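Local coordinates for protein putative N-acetyl-gamma-glutamyl-phosphate reductase (Arabidopsis thaliana, PDB 1XYG) that probably catalyses the NADPH-dependent reduction of N-acetyl-glutamyl phosphate to the corresponding semialdehyde, a step of arginine biosynthesis in the chloroplast, at residues Lys107-Ser112 and Gly334-Asn339. Sequence-based numbering, arbitrary orientation.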
loop_
_atom_site.group_PDB
_atom_site.type_symbol
_atom_site.label_atom_id
_atom_site.label_comp_id
_atom_site.label_asym_id
_atom_site.label_seq_id
_atom_site.Cartn_x
_atom_site.Cartn_y
_atom_site.Cartn_z
ATOM N N LYS A 107 -22.233 32.031 -11.840
ATOM C CA LYS A 107 -22.881 30.834 -11.317
ATOM C C LYS A 107 -21.769 30.256 -10.436
ATOM O O LYS A 107 -20.631 30.102 -10.882
ATOM C CB LYS A 107 -23.246 29.859 -12.440
ATOM C CG LYS A 107 -24.475 30.269 -13.246
ATOM C CD LYS A 107 -25.717 30.323 -12.372
ATOM C CE LYS A 107 -26.961 30.681 -13.171
ATOM N NZ LYS A 107 -27.258 29.664 -14.212
ATOM N N ILE A 108 -22.092 29.939 -9.190
ATOM C CA ILE A 108 -21.079 29.452 -8.263
ATOM C C ILE A 108 -21.353 28.112 -7.591
ATOM O O ILE A 108 -22.452 27.856 -7.096
ATOM C CB ILE A 108 -20.840 30.481 -7.124
ATOM C CG1 ILE A 108 -20.516 31.856 -7.710
ATOM C CG2 ILE A 108 -19.704 30.010 -6.222
ATOM C CD1 ILE A 108 -20.589 32.977 -6.693
ATOM N N VAL A 109 -20.337 27.260 -7.578
ATOM C CA VAL A 109 -20.441 25.981 -6.906
ATOM C C VAL A 109 -19.329 25.955 -5.870
ATOM O O VAL A 109 -18.144 25.862 -6.203
ATOM C CB VAL A 109 -20.293 24.779 -7.867
ATOM C CG1 VAL A 109 -20.148 23.484 -7.050
ATOM C CG2 VAL A 109 -21.544 24.671 -8.752
ATOM N N ASP A 110 -19.721 26.074 -4.609
ATOM C CA ASP A 110 -18.763 26.066 -3.516
ATOM C C ASP A 110 -18.573 24.650 -3.001
ATOM O O ASP A 110 -19.530 24.011 -2.574
ATOM C CB ASP A 110 -19.245 26.963 -2.372
ATOM C CG ASP A 110 -18.310 26.921 -1.167
ATOM O OD1 ASP A 110 -17.088 26.794 -1.371
ATOM O OD2 ASP A 110 -18.793 27.025 -0.018
ATOM N N LEU A 111 -17.338 24.160 -3.052
ATOM C CA LEU A 111 -17.052 22.815 -2.575
ATOM C C LEU A 111 -16.790 22.769 -1.073
ATOM O O LEU A 111 -16.712 21.683 -0.493
ATOM C CB LEU A 111 -15.856 22.213 -3.316
ATOM C CG LEU A 111 -16.181 21.682 -4.709
ATOM C CD1 LEU A 111 -16.114 22.817 -5.721
ATOM C CD2 LEU A 111 -15.203 20.579 -5.068
ATOM N N SER A 112 -16.663 23.939 -0.446
ATOM C CA SER A 112 -16.417 23.991 0.996
ATOM C C SER A 112 -17.720 23.650 1.713
ATOM O O SER A 112 -18.747 23.427 1.081
ATOM C CB SER A 112 -15.964 25.385 1.434
ATOM O OG SER A 112 -17.083 26.192 1.765
ATOM N N GLY A 334 -16.339 15.751 -8.704
ATOM C CA GLY A 334 -17.193 15.156 -9.722
ATOM C C GLY A 334 -18.618 15.658 -9.575
ATOM O O GLY A 334 -19.256 16.052 -10.551
ATOM N N GLN A 335 -19.127 15.651 -8.350
ATOM C CA GLN A 335 -20.479 16.128 -8.110
ATOM C C GLN A 335 -20.561 17.632 -8.379
ATOM O O GLN A 335 -21.570 18.125 -8.881
ATOM C CB GLN A 335 -20.902 15.826 -6.669
ATOM C CG GLN A 335 -22.314 16.281 -6.341
ATOM C CD GLN A 335 -22.979 15.380 -5.322
ATOM O OE1 GLN A 335 -23.981 14.720 -5.618
ATOM N NE2 GLN A 335 -22.423 15.337 -4.116
ATOM N N ALA A 336 -19.494 18.354 -8.043
ATOM C CA ALA A 336 -19.451 19.793 -8.263
ATOM C C ALA A 336 -19.676 20.087 -9.749
ATOM O O ALA A 336 -20.465 20.968 -10.113
ATOM C CB ALA A 336 -18.103 20.355 -7.812
ATOM N N LEU A 337 -18.981 19.342 -10.604
ATOM C CA LEU A 337 -19.107 19.516 -12.040
ATOM C C LEU A 337 -20.490 19.061 -12.492
ATOM O O LEU A 337 -21.097 19.675 -13.374
ATOM C CB LEU A 337 -18.028 18.717 -12.772
ATOM C CG LEU A 337 -18.062 18.794 -14.304
ATOM C CD1 LEU A 337 -17.998 20.242 -14.757
ATOM C CD2 LEU A 337 -16.900 18.003 -14.878
ATOM N N GLN A 338 -20.982 17.985 -11.884
ATOM C CA GLN A 338 -22.302 17.459 -12.212
ATOM C C GLN A 338 -23.328 18.568 -12.001
ATOM O O GLN A 338 -24.245 18.737 -12.798
ATOM C CB GLN A 338 -22.646 16.265 -11.315
ATOM C CG GLN A 338 -23.820 15.415 -11.813
ATOM C CD GLN A 338 -24.088 14.203 -10.931
ATOM O OE1 GLN A 338 -23.184 13.695 -10.266
ATOM N NE2 GLN A 338 -25.327 13.728 -10.933
ATOM N N ASN A 339 -23.157 19.329 -10.927
ATOM C CA ASN A 339 -24.071 20.423 -10.609
ATOM C C ASN A 339 -23.910 21.603 -11.561
ATOM O O ASN A 339 -24.897 22.158 -12.043
ATOM C CB ASN A 339 -23.859 20.910 -9.174
ATOM C CG ASN A 339 -24.407 19.949 -8.148
ATOM O OD1 ASN A 339 -25.496 19.385 -8.324
ATOM N ND2 ASN A 339 -23.666 19.767 -7.053
#
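Ala336 meets both Val109 and Leu111, and its methyl group is the centre of this apolar contact. Its CB points at the strand and lies 3.8 Å from Val109 CG1. That branch stands anti to the backbone N (chi1 169°), which carries it over to the helix, where it also approaches Ala336 CA. From the loop just after the strand, Leu111 brings the end of its side chain to the same methyl. Leu111 CD1 is 3.8 Å from Ala336 CB, and Leu111 CG and CD2 come nearly as close. One turn further along the helix, Asn339 adds only its aliphatic part: its CB lies 4.4 Å from Val109 CG2. Its amide is hydrogen-bonded outside the two segments, OD1 with Thr145 OG1 and ND2 with Gly143 O. No hydrogen bond joins 107-112 to 334-339. Asp110 grips Ser112 twice. OD1 accepts from Ser112 N (3.0 Å) from above the carboxylate plane, an Asx turn. OD2 takes Ser112 OG on its syn side (2.6 Å). The late helix 329-343 returns to pack on the parallel sheet of the Rossmann-type NAD-binding domain. Strand 107-110 runs between strands 85-88 and 157-159. Phe87 of strand 85-88 also touches Ala336 and Leu337, and helix 145-153 lies against Asn339.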